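Local coordinates for putative pneumococcal surface protein (Streptococcus pneumoniae, PDB 4CNL) that binds choline through a chain of choline-binding repeats, and probably anchors the protein to the choline-bearing teichoic acids of the pneumococcal cell wall, at residues 24-32 with 53-61; 104-112 with 133-141. All coordinates share one frame; numbering follows the deposited sequence. Where two conformers were deposited one is given.

Contact 1: residues 24-32 with 53-61; sequences NAWQGSYYL and YYLKSDGSY. With CHT (choline ion), chain I; CHT (choline ion), chain D.
Trp26 drives the far edge of its indole into the face of Tyr53, an edge-to-face pair with planes at 70° and CZ2 of Trp26 3.7 Å from CG of Tyr53. The rim next to it rests on Leu55, whose CD1 lies 3.9 Å from CZ3 of Trp26. Tyr61 stands nearly perpendicular to the indole; its CG sits between the backbone N and the carbonyl carbon (chi1 69°), which stands the ring up beside a choline. The methyl C8 of that ion lies over the centre of the Tyr61 ring, while C7 is over one face of Trp26. Aromatic rings suit these places because their electron-rich faces can meet a quaternary ammonium that offers no N-H.

Farther along, Tyr30 lays its edge on the turn 56-59, with CE1 3.4 Å from the carbonyl O of Asp58, and takes the second choline over its face. The hydroxyl O6 of this choline donates to Asp58 O at 3.1 Å. Gly59 has no side chain to stand between the turn and the Tyr30 ring, and its positive phi also suits glycine.

Backbone bonds and a water hold the segments in place: Tyr61 N donates to Ser29 O (3.0 Å), and the water bridges Tyr31 N and Gly59 O. Asp58 OD1 receives Ser60 N in an Asx turn. Asp46 holds Trp26 NE1, and Tyr31 backs the indole face turned from choline. Such aromatic cages between successive hairpins are characteristic of choline-binding repeats.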
# COMPACT_ATOMS: atom_id res chain seq x y z
N ASN A 24 13.92 14.82 -22.22
CA ASN A 24 12.53 14.48 -21.88
C ASN A 24 12.14 13.07 -22.29
O ASN A 24 11.10 12.87 -22.93
CB ASN A 24 11.55 15.45 -22.55
CG ASN A 24 11.82 16.89 -22.20
OD1 ASN A 24 11.72 17.28 -21.04
ND2 ASN A 24 12.16 17.69 -23.20
N ALA A 25 12.95 12.09 -21.93
CA ALA A 25 12.71 10.73 -22.39
C ALA A 25 13.46 9.71 -21.56
O ALA A 25 14.51 10.00 -20.97
CB ALA A 25 13.08 10.58 -23.86
N TRP A 26 12.93 8.50 -21.56
CA TRP A 26 13.61 7.37 -20.96
C TRP A 26 14.71 6.83 -21.86
O TRP A 26 14.58 6.82 -23.09
CB TRP A 26 12.61 6.26 -20.66
CG TRP A 26 11.67 6.64 -19.56
CD1 TRP A 26 10.47 7.27 -19.70
CD2 TRP A 26 11.88 6.46 -18.15
NE1 TRP A 26 9.90 7.47 -18.46
CE2 TRP A 26 10.75 6.99 -17.49
CE3 TRP A 26 12.90 5.88 -17.38
CZ2 TRP A 26 10.61 6.97 -16.10
CZ3 TRP A 26 12.77 5.87 -16.00
CH2 TRP A 26 11.63 6.40 -15.38
N GLN A 27 15.77 6.38 -21.23
CA GLN A 27 16.77 5.54 -21.87
C GLN A 27 17.03 4.38 -20.92
O GLN A 27 17.65 4.55 -19.86
CB GLN A 27 18.06 6.30 -22.17
CG GLN A 27 19.21 5.39 -22.60
CD GLN A 27 18.89 4.63 -23.86
OE1 GLN A 27 18.09 5.07 -24.68
NE2 GLN A 27 19.53 3.48 -24.03
N GLY A 28 16.51 3.21 -21.27
CA GLY A 28 16.61 2.07 -20.38
C GLY A 28 15.93 2.41 -19.07
O GLY A 28 14.79 2.89 -19.07
N SER A 29 16.64 2.21 -17.97
CA SER A 29 16.10 2.44 -16.64
C SER A 29 16.24 3.89 -16.17
O SER A 29 15.85 4.23 -15.04
CB SER A 29 16.79 1.51 -15.64
OG SER A 29 16.61 0.16 -16.01
N TYR A 30 16.77 4.74 -17.04
CA TYR A 30 17.11 6.11 -16.68
C TYR A 30 16.25 7.12 -17.41
O TYR A 30 15.76 6.87 -18.52
CB TYR A 30 18.59 6.38 -16.99
CG TYR A 30 19.48 5.32 -16.40
CD1 TYR A 30 19.92 5.43 -15.08
CD2 TYR A 30 19.84 4.20 -17.13
CE1 TYR A 30 20.71 4.45 -14.51
CE2 TYR A 30 20.64 3.21 -16.57
CZ TYR A 30 21.07 3.35 -15.26
OH TYR A 30 21.87 2.38 -14.70
N TYR A 31 16.06 8.28 -16.79
CA TYR A 31 15.24 9.32 -17.39
C TYR A 31 16.06 10.59 -17.65
O TYR A 31 16.70 11.10 -16.73
CB TYR A 31 14.04 9.66 -16.48
CG TYR A 31 13.13 10.66 -17.12
CD1 TYR A 31 12.22 10.27 -18.11
CD2 TYR A 31 13.20 12.02 -16.80
CE1 TYR A 31 11.40 11.19 -18.73
CE2 TYR A 31 12.37 12.95 -17.41
CZ TYR A 31 11.48 12.52 -18.39
OH TYR A 31 10.65 13.42 -19.03
N LEU A 32 16.02 11.09 -18.88
CA LEU A 32 16.72 12.32 -19.24
C LEU A 32 15.75 13.49 -19.19
O LEU A 32 14.70 13.49 -19.83
CB LEU A 32 17.35 12.20 -20.64
CG LEU A 32 18.52 11.23 -20.85
CD1 LEU A 32 19.57 11.37 -19.77
CD2 LEU A 32 18.04 9.78 -20.95
N TYR A 53 7.33 8.60 -11.23
CA TYR A 53 8.44 7.67 -11.07
C TYR A 53 9.47 8.27 -10.14
O TYR A 53 9.63 9.49 -10.10
CB TYR A 53 9.09 7.35 -12.41
CG TYR A 53 8.18 6.66 -13.39
CD1 TYR A 53 7.29 7.39 -14.19
CD2 TYR A 53 8.20 5.28 -13.52
CE1 TYR A 53 6.46 6.75 -15.09
CE2 TYR A 53 7.36 4.64 -14.41
CZ TYR A 53 6.50 5.37 -15.19
OH TYR A 53 5.67 4.72 -16.08
N TYR A 54 10.17 7.42 -9.38
CA TYR A 54 11.28 7.89 -8.56
C TYR A 54 12.60 7.37 -9.10
O TYR A 54 12.82 6.16 -9.16
CB TYR A 54 11.13 7.45 -7.10
CG TYR A 54 12.20 8.08 -6.25
CD1 TYR A 54 12.15 9.43 -5.94
CD2 TYR A 54 13.29 7.34 -5.81
CE1 TYR A 54 13.14 10.03 -5.18
CE2 TYR A 54 14.29 7.94 -5.05
CZ TYR A 54 14.20 9.27 -4.74
OH TYR A 54 15.19 9.87 -3.99
N LEU A 55 13.48 8.30 -9.49
CA LEU A 55 14.82 7.90 -9.89
C LEU A 55 15.74 7.87 -8.68
O LEU A 55 15.86 8.85 -7.94
CB LEU A 55 15.36 8.84 -10.98
CG LEU A 55 14.64 8.78 -12.33
CD1 LEU A 55 14.36 7.33 -12.79
CD2 LEU A 55 13.35 9.62 -12.32
N LYS A 56 16.39 6.73 -8.48
CA LYS A 56 17.26 6.51 -7.33
C LYS A 56 18.59 7.25 -7.46
O LYS A 56 18.80 8.01 -8.41
CB LYS A 56 17.50 5.01 -7.15
CG LYS A 56 16.22 4.25 -6.78
CD LYS A 56 16.45 2.76 -6.62
CE LYS A 56 16.65 2.07 -7.95
NZ LYS A 56 16.82 0.60 -7.80
N SER A 57 19.48 7.04 -6.50
CA SER A 57 20.75 7.77 -6.45
C SER A 57 21.66 7.41 -7.61
O SER A 57 22.53 8.19 -7.99
CB SER A 57 21.46 7.51 -5.13
OG SER A 57 21.87 6.15 -5.04
N ASP A 58 21.48 6.23 -8.18
CA ASP A 58 22.28 5.85 -9.34
C ASP A 58 21.57 6.20 -10.64
O ASP A 58 22.06 5.88 -11.71
CB ASP A 58 22.62 4.35 -9.31
CG ASP A 58 21.41 3.46 -9.11
OD1 ASP A 58 20.27 3.85 -9.47
OD2 ASP A 58 21.59 2.33 -8.60
N GLY A 59 20.41 6.84 -10.53
CA GLY A 59 19.64 7.23 -11.70
C GLY A 59 18.57 6.23 -12.11
O GLY A 59 17.66 6.57 -12.86
N SER A 60 18.66 5.00 -11.64
CA SER A 60 17.74 3.96 -12.10
C SER A 60 16.39 4.08 -11.39
O SER A 60 16.33 4.44 -10.22
CB SER A 60 18.33 2.58 -11.89
OG SER A 60 18.67 2.39 -10.53
N TYR A 61 15.31 3.78 -12.09
CA TYR A 61 14.01 3.97 -11.45
C TYR A 61 13.77 2.91 -10.40
O TYR A 61 14.23 1.77 -10.53
CB TYR A 61 12.86 3.98 -12.48
CG TYR A 61 12.57 2.66 -13.15
CD1 TYR A 61 13.28 2.26 -14.28
CD2 TYR A 61 11.56 1.82 -12.68
CE1 TYR A 61 13.01 1.06 -14.91
CE2 TYR A 61 11.29 0.62 -13.30
CZ TYR A 61 12.01 0.25 -14.42
OH TYR A 61 11.72 -0.95 -15.03
C4 CHT I . 9.91 0.24 -17.36
C5 CHT I . 9.18 1.40 -18.04
C6 CHT I . 11.16 2.69 -18.36
C7 CHT I . 9.03 3.72 -18.27
C8 CHT I . 10.00 2.80 -16.33
O6 CHT I . 10.75 -0.41 -18.30
N1 CHT I . 9.84 2.65 -17.75
C4 CHT D . 25.68 6.19 -13.63
C5 CHT D . 24.71 6.58 -14.74
C6 CHT D . 24.94 4.32 -15.43
C7 CHT D . 23.72 5.85 -16.74
C8 CHT D . 26.07 6.02 -16.60
O6 CHT D . 25.01 6.31 -12.37
N1 CHT D . 24.87 5.69 -15.88
O HOH W 1 17.48 8.65 -14.42

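Contact 2: residues 104-112 with 133-141; sequences NAWQGNYYL and YYLTSDGSY. With CHT (choline ion), chain F; CHT (choline ion), chain B.
Tyr141 and Asn109 are joined by the one direct hydrogen bond between the segments, from Tyr141 N to Asn109 O at 3.0 Å. The Asn109 amide also reaches the rim of the tyrosine: OD1 is 3.4 Å from CE1 of Tyr141, with amide and ring planes 69° apart, and a water weakly links OD1 to Tyr141 OH. A second water accepts from Tyr111 N and donates to Gly139 O.

Polar bonds inside 133-141 shape its turn. Asp138 OD1 takes Ser140 OG on its syn lone pair at 2.6 Å and Ser140 N from above the carboxylate plane, closing an Asx turn. Thr136 OG1 adds a bond to Ser140 O, which already accepts from Thr136 N. A short hydroxyl at Ser140 reaches the carboxylate two residues back, and one at Thr136 reaches backbone.

Among the packing contacts, Trp106 points its edge at the face of Tyr133 (centroids 5.2 Å apart) and touches Leu135 CD1 with CH2 at 3.8 Å. Tyr110 sets its CD1 against the backbone C of Gly139, where a side chain would clash, and its edge on Asp138 O.

One choline sets C7 3.5 Å from Trp106 CE2 and C8 over the Tyr141 ring; the other lies over Tyr110 and donates O6 to Asp138 O at 2.9 Å. The geometry is consistent with cation-pi attraction for each ammonium head, with a backbone carbonyl fixing the second ion's hydroxyl.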
# COMPACT_ATOMS: atom_id res chain seq x y z
N ASN A 104 -3.29 2.77 10.34
CA ASN A 104 -4.23 2.91 11.45
C ASN A 104 -5.60 3.39 10.99
O ASN A 104 -6.17 4.29 11.59
CB ASN A 104 -3.67 3.89 12.49
CG ASN A 104 -2.37 3.41 13.10
OD1 ASN A 104 -2.28 2.28 13.55
ND2 ASN A 104 -1.35 4.27 13.08
N ALA A 105 -6.12 2.79 9.93
CA ALA A 105 -7.32 3.31 9.31
C ALA A 105 -8.05 2.26 8.51
O ALA A 105 -7.45 1.32 8.01
CB ALA A 105 -6.95 4.50 8.40
N TRP A 106 -9.37 2.42 8.42
CA TRP A 106 -10.15 1.59 7.53
C TRP A 106 -10.07 2.13 6.11
O TRP A 106 -9.93 3.34 5.90
CB TRP A 106 -11.61 1.54 8.00
CG TRP A 106 -11.75 0.81 9.29
CD1 TRP A 106 -11.64 1.33 10.54
CD2 TRP A 106 -12.01 -0.59 9.45
NE1 TRP A 106 -11.82 0.34 11.48
CE2 TRP A 106 -12.05 -0.85 10.83
CE3 TRP A 106 -12.22 -1.64 8.55
CZ2 TRP A 106 -12.30 -2.13 11.34
CZ3 TRP A 106 -12.46 -2.92 9.06
CH2 TRP A 106 -12.50 -3.15 10.44
N GLN A 107 -10.14 1.21 5.16
CA GLN A 107 -10.28 1.54 3.75
C GLN A 107 -11.33 0.58 3.23
O GLN A 107 -11.07 -0.61 3.10
CB GLN A 107 -8.97 1.39 3.00
CG GLN A 107 -9.10 1.66 1.52
CD GLN A 107 -9.51 3.10 1.23
OE1 GLN A 107 -9.10 4.03 1.93
NE2 GLN A 107 -10.32 3.28 0.20
N GLY A 108 -12.53 1.08 2.99
CA GLY A 108 -13.62 0.19 2.64
C GLY A 108 -13.84 -0.81 3.78
O GLY A 108 -13.91 -0.42 4.94
N ASN A 109 -13.89 -2.09 3.43
CA ASN A 109 -14.12 -3.16 4.42
C ASN A 109 -12.84 -3.70 5.06
O ASN A 109 -12.87 -4.73 5.76
CB ASN A 109 -14.87 -4.32 3.77
CG ASN A 109 -16.24 -3.92 3.26
OD1 ASN A 109 -16.93 -3.10 3.87
ND2 ASN A 109 -16.64 -4.50 2.14
N TYR A 110 -11.72 -3.02 4.82
CA TYR A 110 -10.40 -3.51 5.19
C TYR A 110 -9.72 -2.57 6.17
O TYR A 110 -10.02 -1.37 6.21
CB TYR A 110 -9.52 -3.66 3.94
CG TYR A 110 -10.19 -4.52 2.90
CD1 TYR A 110 -10.05 -5.89 2.92
CD2 TYR A 110 -10.99 -3.94 1.91
CE1 TYR A 110 -10.68 -6.68 1.99
CE2 TYR A 110 -11.62 -4.72 0.97
CZ TYR A 110 -11.47 -6.09 1.01
OH TYR A 110 -12.10 -6.88 0.08
N TYR A 111 -8.82 -3.11 6.98
CA TYR A 111 -8.14 -2.30 7.98
C TYR A 111 -6.63 -2.32 7.75
O TYR A 111 -6.04 -3.39 7.61
CB TYR A 111 -8.46 -2.79 9.39
CG TYR A 111 -7.87 -1.92 10.45
CD1 TYR A 111 -8.51 -0.74 10.84
CD2 TYR A 111 -6.66 -2.25 11.06
CE1 TYR A 111 -7.95 0.08 11.81
CE2 TYR A 111 -6.10 -1.44 12.03
CZ TYR A 111 -6.75 -0.28 12.41
OH TYR A 111 -6.19 0.53 13.36
N LEU A 112 -6.01 -1.14 7.71
CA LEU A 112 -4.56 -1.03 7.57
C LEU A 112 -3.94 -0.78 8.94
O LEU A 112 -4.31 0.15 9.63
CB LEU A 112 -4.18 0.11 6.61
CG LEU A 112 -4.58 -0.05 5.14
CD1 LEU A 112 -4.27 -1.45 4.62
CD2 LEU A 112 -6.04 0.34 4.88
N TYR A 133 -12.45 -5.83 16.29
CA TYR A 133 -12.99 -6.24 15.00
C TYR A 133 -12.26 -7.48 14.57
O TYR A 133 -11.09 -7.67 14.92
CB TYR A 133 -12.81 -5.14 13.94
CG TYR A 133 -13.67 -3.95 14.22
CD1 TYR A 133 -13.28 -3.01 15.17
CD2 TYR A 133 -14.89 -3.78 13.58
CE1 TYR A 133 -14.08 -1.93 15.47
CE2 TYR A 133 -15.70 -2.70 13.87
CZ TYR A 133 -15.28 -1.78 14.82
OH TYR A 133 -16.08 -0.69 15.10
N TYR A 134 -12.92 -8.35 13.80
CA TYR A 134 -12.20 -9.49 13.26
C TYR A 134 -12.14 -9.39 11.75
O TYR A 134 -13.17 -9.32 11.08
CB TYR A 134 -12.84 -10.83 13.67
CG TYR A 134 -12.00 -11.99 13.16
CD1 TYR A 134 -10.78 -12.29 13.75
CD2 TYR A 134 -12.41 -12.75 12.07
CE1 TYR A 134 -9.98 -13.34 13.28
CE2 TYR A 134 -11.63 -13.80 11.60
CZ TYR A 134 -10.42 -14.08 12.19
OH TYR A 134 -9.65 -15.12 11.72
N LEU A 135 -10.92 -9.39 11.21
CA LEU A 135 -10.75 -9.38 9.77
C LEU A 135 -10.60 -10.80 9.26
O LEU A 135 -9.73 -11.55 9.72
CB LEU A 135 -9.52 -8.54 9.37
CG LEU A 135 -9.53 -7.04 9.66
CD1 LEU A 135 -10.86 -6.39 9.25
CD2 LEU A 135 -9.24 -6.75 11.14
N THR A 136 -11.44 -11.18 8.30
CA THR A 136 -11.49 -12.55 7.79
C THR A 136 -10.29 -12.85 6.88
O THR A 136 -9.40 -12.02 6.70
CB THR A 136 -12.78 -12.81 6.99
OG1 THR A 136 -12.81 -11.97 5.83
CG2 THR A 136 -14.02 -12.55 7.86
N SER A 137 -10.28 -14.04 6.28
CA SER A 137 -9.10 -14.49 5.55
C SER A 137 -8.78 -13.63 4.33
O SER A 137 -7.64 -13.61 3.89
CB SER A 137 -9.25 -15.95 5.12
OG SER A 137 -10.31 -16.09 4.18
N ASP A 138 -9.77 -12.92 3.79
CA ASP A 138 -9.49 -12.08 2.63
C ASP A 138 -9.32 -10.62 3.03
O ASP A 138 -9.18 -9.74 2.19
CB ASP A 138 -10.58 -12.24 1.55
CG ASP A 138 -11.91 -11.58 1.91
OD1 ASP A 138 -12.09 -11.07 3.05
OD2 ASP A 138 -12.80 -11.57 1.04
N GLY A 139 -9.31 -10.37 4.34
CA GLY A 139 -9.14 -9.02 4.83
C GLY A 139 -10.44 -8.32 5.23
O GLY A 139 -10.42 -7.40 6.04
N SER A 140 -11.56 -8.74 4.65
CA SER A 140 -12.82 -8.01 4.88
C SER A 140 -13.32 -8.29 6.30
O SER A 140 -13.21 -9.41 6.78
CB SER A 140 -13.89 -8.40 3.86
OG SER A 140 -14.19 -9.78 3.93
N TYR A 141 -13.85 -7.27 6.96
CA TYR A 141 -14.26 -7.49 8.35
C TYR A 141 -15.47 -8.40 8.43
O TYR A 141 -16.35 -8.38 7.55
CB TYR A 141 -14.54 -6.17 9.08
CG TYR A 141 -15.78 -5.43 8.64
CD1 TYR A 141 -15.76 -4.57 7.54
CD2 TYR A 141 -16.98 -5.55 9.33
CE1 TYR A 141 -16.89 -3.88 7.14
CE2 TYR A 141 -18.11 -4.86 8.93
CZ TYR A 141 -18.06 -4.03 7.83
OH TYR A 141 -19.19 -3.34 7.44
C4 CHT F . -18.38 -0.83 9.01
C5 CHT F . -17.49 0.04 9.89
C6 CHT F . -15.69 -0.43 8.41
C7 CHT F . -15.29 0.54 10.51
C8 CHT F . -15.97 -1.72 10.36
O6 CHT F . -19.73 -0.68 9.44
N1 CHT F . -16.11 -0.40 9.79
C4 CHT B . -6.97 -8.67 -0.81
C5 CHT B . -7.28 -7.36 -0.10
C6 CHT B . -9.03 -6.93 -1.63
C7 CHT B . -8.16 -5.21 -0.29
C8 CHT B . -6.88 -6.10 -2.07
O6 CHT B . -7.98 -9.61 -0.50
N1 CHT B . -7.84 -6.41 -1.02
O HOH W 2 -19.29 -5.05 4.71
O HOH W 3 -8.28 -5.82 6.58

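In the fold
After strands 4-8 and 11-15, the hairpin 25-32 opens contact 1; the chain then passes through strand 42-46 and returns along strand 51-55 and the turn after it, which close the loop. Strands 65-67 to 91-95 follow before hairpin 105-112 opens contact 2, closed in the same way after strands 122-126 and 131-135. The two loops stand in series, neither nesting nor crossing, with 20 residues between the segments of each. The centres of contact 1 and contact 2 are about 36 Å apart, on opposite sides of the chain's centre, and the contacts do not touch. Each ties a short hairpin to the following longer one within its own choline-binding repeat, so the elongated domain is built from local closures.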